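Local structure of metallo-beta-lactamase (Simiduia agarivorans, 6MFI) at residues Glu31-Val34 with Asp35-Asp39; Ser257-Arg260 with Gln261-Ser264. The protein probably hydrolyses the amide bond of beta-lactam antibiotics, as a B3 metallo-beta-lactamase with two zinc ions. One frame throughout, in Å; residues are numbered along the deposited sequence. Where two conformers were deposited one is given.

Interaction 1 (Glu31-Val34 with Asp35-Asp39); sequences EHWV and DSCAD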
ATOM      1  N   GLU A  31     -12.021  16.937  -0.096  1.00 39.08           N
ATOM      2  CA  GLU A  31     -13.275  17.238   0.587  1.00 37.89           C
ATOM      3  C   GLU A  31     -14.415  16.420  -0.002  1.00 34.83           C
ATOM      4  O   GLU A  31     -15.252  15.882   0.732  1.00 35.08           O
ATOM      5  CB  GLU A  31     -13.592  18.731   0.498  1.00 39.72           C
ATOM      6  CG  GLU A  31     -14.967  19.085   1.050  1.00 41.28           C
ATOM      7  CD  GLU A  31     -15.721  20.071   0.181  1.00 42.42           C
ATOM      8  OE1 GLU A  31     -15.072  20.858  -0.539  1.00 42.45           O
ATOM      9  OE2 GLU A  31     -16.970  20.044   0.203  1.00 43.33           O
ATOM     10  N   HIS A  32     -14.462  16.320  -1.334  1.00 31.65           N
ATOM     11  CA  HIS A  32     -15.428  15.442  -1.979  1.00 29.01           C
ATOM     12  C   HIS A  32     -15.204  13.989  -1.586  1.00 25.84           C
ATOM     13  O   HIS A  32     -16.161  13.211  -1.513  1.00 25.36           O
ATOM     14  CB  HIS A  32     -15.348  15.604  -3.498  1.00 29.30           C
ATOM     15  CG  HIS A  32     -16.411  14.862  -4.245  1.00 29.79           C
ATOM     16  ND1 HIS A  32     -17.702  14.736  -3.777  1.00 30.68           N
ATOM     17  CD2 HIS A  32     -16.376  14.205  -5.428  1.00 29.39           C
ATOM     18  CE1 HIS A  32     -18.415  14.035  -4.640  1.00 30.67           C
ATOM     19  NE2 HIS A  32     -17.634  13.699  -5.651  1.00 29.84           N
ATOM     20  N   TRP A  33     -13.951  13.607  -1.322  1.00 23.80           N
ATOM     21  CA  TRP A  33     -13.665  12.237  -0.905  1.00 22.29           C
ATOM     22  C   TRP A  33     -14.249  11.943   0.470  1.00 22.26           C
ATOM     23  O   TRP A  33     -14.811  10.864   0.692  1.00 22.17           O
ATOM     24  CB  TRP A  33     -12.157  11.989  -0.909  1.00 21.10           C
ATOM     25  CG  TRP A  33     -11.795  10.535  -0.838  1.00 20.24           C
ATOM     26  CD1 TRP A  33     -11.501   9.713  -1.886  1.00 19.69           C
ATOM     27  CD2 TRP A  33     -11.692   9.731   0.344  1.00 19.81           C
ATOM     28  NE1 TRP A  33     -11.220   8.448  -1.431  1.00 19.09           N
ATOM     29  CE2 TRP A  33     -11.330   8.432  -0.066  1.00 19.14           C
ATOM     30  CE3 TRP A  33     -11.869   9.982   1.708  1.00 20.07           C
ATOM     31  CZ2 TRP A  33     -11.143   7.388   0.838  1.00 18.19           C
ATOM     32  CZ3 TRP A  33     -11.683   8.945   2.604  1.00 19.55           C
ATOM     33  CH2 TRP A  33     -11.324   7.664   2.165  1.00 18.45           C
ATOM     34  N   VAL A  34     -14.118  12.885   1.408  1.00 22.47           N
ATOM     35  CA  VAL A  34     -14.701  12.697   2.735  1.00 22.72           C
ATOM     36  C   VAL A  34     -16.217  12.600   2.637  1.00 23.23           C
ATOM     37  O   VAL A  34     -16.854  11.816   3.353  1.00 23.54           O
ATOM     38  CB  VAL A  34     -14.263  13.833   3.678  1.00 23.65           C
ATOM     39  CG1 VAL A  34     -14.831  13.617   5.071  1.00 24.66           C
ATOM     40  CG2 VAL A  34     -12.748  13.923   3.732  1.00 22.72           C
ATOM     41  N   ASP A  35     -16.821  13.385   1.742  1.00 23.56           N
ATOM     42  CA  ASP A  35     -18.264  13.313   1.552  1.00 24.63           C
ATOM     43  C   ASP A  35     -18.673  12.055   0.795  1.00 23.19           C
ATOM     44  O   ASP A  35     -19.810  11.590   0.937  1.00 23.57           O
ATOM     45  CB  ASP A  35     -18.762  14.557   0.815  1.00 26.22           C
ATOM     46  CG  ASP A  35     -18.507  15.836   1.589  1.00 28.10           C
ATOM     47  OD1 ASP A  35     -18.508  15.789   2.838  1.00 28.84           O
ATOM     48  OD2 ASP A  35     -18.305  16.890   0.948  1.00 28.77           O
ATOM     49  N   SER A  36     -17.769  11.489  -0.006  1.00 20.89           N
ATOM     50  CA  SER A  36     -18.101  10.331  -0.827  1.00 19.71           C
ATOM     51  C   SER A  36     -17.730   9.008  -0.175  1.00 18.02           C
ATOM     52  O   SER A  36     -18.386   7.994  -0.436  1.00 17.71           O
ATOM     53  CB  SER A  36     -17.403  10.425  -2.187  1.00 18.95           C
ATOM     54  OG  SER A  36     -17.729  11.635  -2.847  1.00 20.05           O
ATOM     55  N   CYS A  37     -16.694   8.988   0.661  1.00 17.38           N
ATOM     56  CA  CYS A  37     -16.187   7.759   1.253  1.00 17.37           C
ATOM     57  C   CYS A  37     -16.247   7.837   2.772  1.00 18.43           C
ATOM     58  O   CYS A  37     -16.037   8.904   3.360  1.00 19.57           O
ATOM     59  CB  CYS A  37     -14.749   7.488   0.796  1.00 16.49           C
ATOM     60  SG  CYS A  37     -14.545   7.425  -1.004  1.00 16.54           S
ATOM     61  N   ALA A  38     -16.528   6.701   3.400  1.00 17.64           N
ATOM     62  CA  ALA A  38     -16.653   6.597   4.845  1.00 18.13           C
ATOM     63  C   ALA A  38     -15.461   5.835   5.421  1.00 17.59           C
ATOM     64  O   ALA A  38     -14.590   5.346   4.697  1.00 16.50           O
ATOM     65  CB  ALA A  38     -17.972   5.917   5.220  1.00 18.91           C
ATOM     66  N   ASP A  39     -15.433   5.741   6.748  1.00 18.29           N
ATOM     67  CA  ASP A  39     -14.377   5.002   7.425  1.00 18.15           C
ATOM     68  C   ASP A  39     -14.604   3.503   7.269  1.00 17.37           C
ATOM     69  O   ASP A  39     -15.718   3.011   7.475  1.00 17.72           O
ATOM     70  CB  ASP A  39     -14.328   5.380   8.905  1.00 19.62           C
ATOM     71  CG  ASP A  39     -13.435   6.575   9.171  1.00 20.69           C
ATOM     72  OD1 ASP A  39     -12.346   6.653   8.562  1.00 20.18           O
ATOM     73  OD2 ASP A  39     -13.819   7.438   9.988  1.00 21.78           O
TER
HETATM   74  O   HOH W   1     -15.887  16.688   3.117  1.00 32.57           O
HETATM   75  O   HOH W   2     -18.089  17.689  -1.962  1.00 19.32           O

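Interaction 2 (Ser257-Arg260 with Gln261-Ser264); sequences SQMR and QRLS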
ATOM      1  N   SER A 257      -4.611   4.687   8.989  1.00 17.86           N
ATOM      2  CA  SER A 257      -3.901   5.887   9.415  0.81 17.92           C
ATOM      3  C   SER A 257      -4.843   7.062   9.644  1.00 19.30           C
ATOM      4  O   SER A 257      -4.393   8.211   9.707  1.00 20.28           O
ATOM      5  CB  SER A 257      -2.825   6.260   8.394  0.81 17.36           C
ATOM      6  OG  SER A 257      -3.347   6.264   7.077  0.81 16.30           O
ATOM      7  N   GLN A 258      -6.145   6.793   9.769  1.00 19.91           N
ATOM      8  CA  GLN A 258      -7.156   7.832   9.967  1.00 21.97           C
ATOM      9  C   GLN A 258      -7.082   8.883   8.864  1.00 21.91           C
ATOM     10  O   GLN A 258      -7.188  10.086   9.112  1.00 23.04           O
ATOM     11  CB  GLN A 258      -7.023   8.474  11.351  1.00 24.30           C
ATOM     12  CG  GLN A 258      -7.074   7.477  12.498  1.00 25.37           C
ATOM     13  CD  GLN A 258      -7.327   8.137  13.838  1.00 27.73           C
ATOM     14  OE1 GLN A 258      -8.011   9.157  13.922  1.00 29.11           O
ATOM     15  NE2 GLN A 258      -6.780   7.553  14.897  1.00 28.13           N
ATOM     16  N   MET A 259      -6.891   8.415   7.627  1.00 20.63           N
ATOM     17  CA  MET A 259      -6.765   9.326   6.492  1.00 20.30           C
ATOM     18  C   MET A 259      -8.017  10.174   6.316  1.00 20.27           C
ATOM     19  O   MET A 259      -7.928  11.362   5.989  1.00 20.48           O
ATOM     20  CB  MET A 259      -6.475   8.539   5.215  1.00 20.08           C
ATOM     21  CG  MET A 259      -5.904   9.378   4.087  1.00 21.20           C
ATOM     22  SD  MET A 259      -5.541   8.391   2.626  1.00 21.52           S
ATOM     23  CE  MET A 259      -7.139   8.395   1.824  1.00 21.46           C
ATOM     24  N   ARG A 260      -9.194   9.579   6.523  1.00 20.67           N
ATOM     25  CA  ARG A 260     -10.433  10.334   6.373  1.00 22.08           C
ATOM     26  C   ARG A 260     -10.566  11.400   7.453  1.00 23.86           C
ATOM     27  O   ARG A 260     -10.994  12.526   7.172  1.00 25.28           O
ATOM     28  CB  ARG A 260     -11.634   9.391   6.403  1.00 22.20           C
ATOM     29  CG  ARG A 260     -12.951  10.076   6.084  1.00 23.82           C
ATOM     30  CD  ARG A 260     -14.134   9.155   6.324  1.00 24.55           C
ATOM     31  NE  ARG A 260     -15.392   9.778   5.924  1.00 26.61           N
ATOM     32  CZ  ARG A 260     -16.082  10.621   6.684  1.00 28.92           C
ATOM     33  NH1 ARG A 260     -15.640  10.945   7.892  1.00 29.93           N
ATOM     34  NH2 ARG A 260     -17.217  11.141   6.237  1.00 30.29           N
ATOM     35  N   GLN A 261     -10.206  11.067   8.694  1.00 23.92           N
ATOM     36  CA  GLN A 261     -10.275  12.055   9.765  1.00 26.17           C
ATOM     37  C   GLN A 261      -9.259  13.170   9.555  1.00 26.48           C
ATOM     38  O   GLN A 261      -9.569  14.346   9.776  1.00 28.16           O
ATOM     39  CB  GLN A 261     -10.067  11.381  11.121  1.00 26.91           C
ATOM     40  CG  GLN A 261     -11.083  10.293  11.429  1.00 27.37           C
ATOM     41  CD  GLN A 261     -10.593   8.909  11.048  1.00 25.91           C
ATOM     42  OE1 GLN A 261     -10.453   8.589   9.866  1.00 24.46           O
ATOM     43  NE2 GLN A 261     -10.336   8.076  12.050  1.00 26.22           N
ATOM     44  N   ARG A 262      -8.044  12.825   9.121  1.00 25.40           N
ATOM     45  CA  ARG A 262      -7.042  13.850   8.851  1.00 26.39           C
ATOM     46  C   ARG A 262      -7.472  14.755   7.703  1.00 27.53           C
ATOM     47  O   ARG A 262      -7.181  15.957   7.708  1.00 28.61           O
ATOM     48  CB  ARG A 262      -5.692  13.201   8.543  1.00 25.09           C
ATOM     49  CG  ARG A 262      -5.059  12.482   9.722  1.00 25.04           C
ATOM     50  CD  ARG A 262      -3.725  11.865   9.333  1.00 24.01           C
ATOM     51  NE  ARG A 262      -3.885  10.762   8.391  1.00 22.86           N
ATOM     52  CZ  ARG A 262      -2.945  10.358   7.544  1.00 22.33           C
ATOM     53  NH1 ARG A 262      -1.767  10.969   7.515  1.00 23.22           N
ATOM     54  NH2 ARG A 262      -3.179   9.344   6.722  1.00 20.91           N
ATOM     55  N   LEU A 263      -8.165  14.195   6.708  1.00 27.55           N
ATOM     56  CA  LEU A 263      -8.652  15.009   5.598  1.00 29.57           C
ATOM     57  C   LEU A 263      -9.777  15.937   6.042  1.00 34.19           C
ATOM     58  O   LEU A 263      -9.848  17.092   5.605  1.00 35.77           O
ATOM     59  CB  LEU A 263      -9.124  14.109   4.456  1.00 27.16           C
ATOM     60  CG  LEU A 263      -8.056  13.515   3.536  1.00 25.00           C
ATOM     61  CD1 LEU A 263      -8.697  12.632   2.476  1.00 23.72           C
ATOM     62  CD2 LEU A 263      -7.228  14.614   2.893  1.00 25.34           C
ATOM     63  N   SER A 264     -10.661  15.452   6.915  1.00 36.92           N
ATOM     64  CA  SER A 264     -11.813  16.246   7.327  1.00 41.19           C
ATOM     65  C   SER A 264     -11.456  17.239   8.427  1.00 44.71           C
ATOM     66  O   SER A 264     -11.980  18.360   8.448  1.00 45.54           O
ATOM     67  CB  SER A 264     -12.939  15.325   7.797  1.00 42.22           C
ATOM     68  OG  SER A 264     -13.753  15.966   8.763  1.00 45.27           O
TER

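Interaction 1 (Glu31-Val34 with Asp35-Asp39)
The C-terminal end of the short helix 30-36 is closed by Cys37, whose side chain lies flat against the indole of Trp33, one helical turn back. Its CB stands 3.5 Å from the centroid of the Trp33 six-membered ring, 7° off the ring normal, a CH-pi contact; SG sits over the five-membered ring of the same indole, 3.6 Å from its centroid, as a sulfur-aromatic contact. Chi1 of Trp33 (-165°) swings CG away from the backbone N, to the side of the carbonyl carbon, and carries the ring toward the helix end. Cysteine suits the place, its sulfur meeting the ring and also closing the disulfide to Cys62. The helix lies near the N-terminus and packs on strand 50-53, where the indole of Trp33 meets the ring of Phe50 edge-to-face, and through Val34 on helix 259-265.

The backbone bond from Cys37 N to Trp33 O, 2.7 Å, closes the last turn of the helix; from Cys37 on the chain leaves helical angles and runs out as a loop. Ser36 holds its OG beside its own backbone N, from where a serine in a helix can reach the carbonyl four residues back: OG donates to His32 O at 2.6 Å. The same OG lies 3.0 Å above one face of the His32 imidazole, toward its rim.

The carboxylates of Glu31 and Asp35 approach to 3.5 Å between Glu31 OE2 and Asp35 OD2, their planes 83° apart. Both residues are exposed, which probably eases the like-charged pair, as do waters donating to the Asp35 carboxylate: one bridges the Glu31 carbonyl and, weakly, Asp35 OD1, while another donates to Asp35 OD2 at 3.0 Å.

Interaction 2 (Ser257-Arg260 with Gln261-Ser264)
A local contact at the N-terminal end of helix 259-265 brings the arginine of its first turn, Arg262, back against Ser257 and Gln258, the two residues that lead into the helix. Gln258 holds the N-cap position. Its carbonyl oxygen takes the backbone N of Arg262 at 2.9 Å, nearly in line with the C=O bond, and receives a second, weak bond of 3.4 Å from Arg262 NE to Gln258 O. The side chain can fold back because Arg262 bends at chi3 (-68°). Its guanidinium lies beside the start of the helix, with Gln258 O near its plane at the edge and Ser257 O 2.9 Å from NE of Arg262. The group is held from outside the helix: NH2 of Arg262 donates to Leu249 O and NH1 weakly to Leu269 O. In one of its two conformers, Ser257 bonds through OG to Thr251. A long arginine with several N-H groups suits this buried spot, where main-chain oxygens gather.

On another flank Gln261 doubles back over Gln258, its bent chain (chi2 95°) laying one amide near the other; the planes are 17° apart, although the side chains cross at about a right angle. NE2 of Gln261 lies 3.3 Å from CG of Gln258. CG of Leu263 lies 3.3 Å from Met259 O, and its side chain packs on Val34 and, with Met259, on Phe50. The successive bonds from Leu263 N to Met259 O and from Ser264 N to Arg260 O are the i to i-4 pattern of an alpha-helix, continuing from an N-cap whose carbonyl is also weakly bonded by the side chain of Arg262.

In the fold
Interaction 1 comes first along the chain, on helix 30-36 near the N-terminus, and interaction 2 follows more than two hundred residues later on helix 259-265; their centres are nevertheless only about 10 Å apart, on the same side of the chain's centre. Arg260 joins them: its NE donates to Cys37 O at 2.8 Å, and NH2 makes a weak bond to Val34 O, so the end of the first helix meets a cation from the second. Leu263 and Ser264 pack on Val34, while Phe50, from an outer strand of the seven-stranded sheet, touches both helices. The N-terminal segment is thereby tied to the region following the zinc ligand His253.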